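Local coordinates for ATP-dependent Clp protease adapter protein CLPS1, chloroplastic (Arabidopsis thaliana, PDB 7D34), which acts as a small adapter of the chloroplast Clp protease system that modulates the CLPC chaperone and probably selects substrates for degradation, at residues 23-28 / 34-39. Numbering follows the deposited sequence.
Sequences VLMKVI and DNAVNI
L24 faces A36 where two successive helices meet: the CA atoms of L24 and A36 lie 6.0 Å apart, and the helical segments 23-27 and 34-39 are inclined at 130° between their N-to-C directions. The axes approach to 9.4 Å, and only the methyl of A36 and three longer apolar side chains fill the interface; no hydrogen bond crosses it. L24 does most of the touching. Its CB meets CB of A36 at 4.1 Å, while the branch ending in CD1 reaches on over the next turn of the partner helix. There CD1 rests 3.6 Å from the carbonyl oxygen O of A36, a van der Waals contact, and 4.0 Å from CB of I39. With CG anti to the carbonyl carbon (chi1 -71°) and CD1 extended from CA (chi2 166°), L24 sends this methyl to the base of the I39 side chain, where CG2 also lies within contact distance; the two side chains cross at an oblique angle. Beside the L24-A36 contact, CG of M25 lies 4.2 Å from CB of A36. M25 then bends at chi2 and chi3, and its side chain lies toward the exposed border of the contact. The A36 methyl thus meets two adjacent stems of helix 17-27, those of L24 and M25, and V21 from the same helix also packs on it. Beneath, L24 and I39 both reach V51 of strand 48-54, joining the helix pair to the sheet. N38 and I39 also meet the second subunit, where N38 ND2 hydrogen-bonds to Q41 and E42 of that neighbouring copy. Successive helices 17-27 and 33-46, joined by a short loop, thus pack against the three-stranded antiparallel sheet of the ClpS fold and contribute V20, M40, A43 and H44 to the bound phenylalanine's pocket.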
loop_
_atom_site.group_PDB
_atom_site.type_symbol
_atom_site.label_atom_id
_atom_site.label_comp_id
_atom_site.label_asym_id
_atom_site.label_seq_id
_atom_site.Cartn_x
_atom_site.Cartn_y
_atom_site.Cartn_z
ATOM N N VAL A 23 11.323 -5.810 12.078
ATOM C CA VAL A 23 11.064 -4.461 12.585
ATOM C C VAL A 23 9.562 -4.192 12.634
ATOM O O VAL A 23 9.034 -3.664 13.624
ATOM C CB VAL A 23 11.781 -3.417 11.716
ATOM C CG1 VAL A 23 11.399 -2.009 12.161
ATOM C CG2 VAL A 23 13.285 -3.575 11.786
ATOM N N LEU A 24 8.849 -4.517 11.552
ATOM C CA LEU A 24 7.411 -4.280 11.559
ATOM C C LEU A 24 6.764 -4.973 12.747
ATOM O O LEU A 24 5.917 -4.397 13.437
ATOM C CB LEU A 24 6.762 -4.767 10.271
ATOM C CG LEU A 24 7.090 -3.921 9.034
ATOM C CD1 LEU A 24 6.718 -4.600 7.719
ATOM C CD2 LEU A 24 6.438 -2.534 9.178
ATOM N N MET A 25 7.139 -6.228 12.987
ATOM C CA MET A 25 6.565 -6.951 14.112
ATOM C C MET A 25 6.928 -6.311 15.441
ATOM O O MET A 25 6.115 -6.290 16.369
ATOM C CB MET A 25 7.059 -8.397 14.127
ATOM C CG MET A 25 6.837 -9.212 12.894
ATOM S SD MET A 25 5.301 -10.078 13.014
ATOM C CE MET A 25 5.648 -11.233 14.304
ATOM N N LYS A 26 8.136 -5.768 15.538
ATOM C CA LYS A 26 8.590 -5.189 16.794
ATOM C C LYS A 26 7.763 -3.975 17.190
ATOM O O LYS A 26 7.250 -3.905 18.313
ATOM C CB LYS A 26 10.067 -4.800 16.698
ATOM C CG LYS A 26 10.601 -4.257 18.032
ATOM C CD LYS A 26 12.135 -4.291 18.181
ATOM C CE LYS A 26 12.793 -3.156 17.408
ATOM N NZ LYS A 26 14.270 -3.403 17.229
ATOM N N VAL A 27 7.627 -3.004 16.283
ATOM C CA VAL A 27 7.115 -1.691 16.665
ATOM C C VAL A 27 5.629 -1.457 16.442
ATOM O O VAL A 27 5.062 -0.571 17.100
ATOM C CB VAL A 27 7.919 -0.568 15.978
ATOM C CG1 VAL A 27 9.387 -0.685 16.395
ATOM C CG2 VAL A 27 7.813 -0.595 14.465
ATOM N N ILE A 28 5.000 -2.164 15.511
ATOM C CA ILE A 28 3.621 -1.879 15.116
ATOM C C ILE A 28 2.695 -2.735 15.967
ATOM O O ILE A 28 2.773 -3.972 15.897
ATOM C CB ILE A 28 3.389 -2.146 13.624
ATOM C CG1 ILE A 28 4.342 -1.304 12.778
ATOM C CG2 ILE A 28 1.940 -1.849 13.235
ATOM C CD1 ILE A 28 4.157 0.197 12.973
ATOM N N ASP A 34 2.222 -12.643 9.105
ATOM C CA ASP A 34 1.541 -12.686 7.811
ATOM C C ASP A 34 1.364 -11.283 7.227
ATOM O O ASP A 34 1.643 -11.052 6.041
ATOM C CB ASP A 34 0.190 -13.397 7.984
ATOM C CG ASP A 34 0.299 -14.655 8.841
ATOM O OD1 ASP A 34 0.544 -15.735 8.265
ATOM O OD2 ASP A 34 0.177 -14.557 10.079
ATOM N N ASN A 35 0.860 -10.348 8.042
ATOM C CA ASN A 35 0.695 -8.967 7.604
ATOM C C ASN A 35 2.047 -8.341 7.302
ATOM O O ASN A 35 2.186 -7.620 6.312
ATOM C CB ASN A 35 -0.061 -8.166 8.665
ATOM C CG ASN A 35 -0.500 -6.827 8.159
ATOM O OD1 ASN A 35 -0.589 -6.647 6.947
ATOM N ND2 ASN A 35 -0.798 -5.876 9.074
ATOM N N ALA A 36 3.069 -8.641 8.122
ATOM C CA ALA A 36 4.383 -8.016 7.944
ATOM C C ALA A 36 5.029 -8.399 6.621
ATOM O O ALA A 36 5.660 -7.566 5.954
ATOM C CB ALA A 36 5.341 -8.434 9.063
ATOM N N VAL A 37 4.940 -9.678 6.265
ATOM C CA VAL A 37 5.537 -10.111 5.014
ATOM C C VAL A 37 4.805 -9.464 3.855
ATOM O O VAL A 37 5.421 -9.133 2.840
ATOM C CB VAL A 37 5.531 -11.646 4.874
ATOM C CG1 VAL A 37 6.577 -12.271 5.814
ATOM C CG2 VAL A 37 4.107 -12.239 5.048
ATOM N N ASN A 38 3.471 -9.294 3.972
ATOM C CA ASN A 38 2.705 -8.629 2.910
ATOM C C ASN A 38 3.182 -7.204 2.707
ATOM O O ASN A 38 3.392 -6.764 1.571
ATOM C CB ASN A 38 1.190 -8.602 3.200
ATOM C CG ASN A 38 0.498 -9.908 2.831
ATOM O OD1 ASN A 38 1.180 -10.898 2.601
ATOM N ND2 ASN A 38 -0.848 -9.921 2.770
ATOM N N ILE A 39 3.324 -6.463 3.807
ATOM C CA ILE A 39 3.761 -5.074 3.748
ATOM C C ILE A 39 5.150 -4.995 3.128
ATOM O O ILE A 39 5.402 -4.200 2.224
ATOM C CB ILE A 39 3.713 -4.437 5.155
ATOM C CG1 ILE A 39 2.281 -4.470 5.710
ATOM C CG2 ILE A 39 4.166 -2.968 5.134
ATOM C CD1 ILE A 39 2.075 -4.000 7.157
#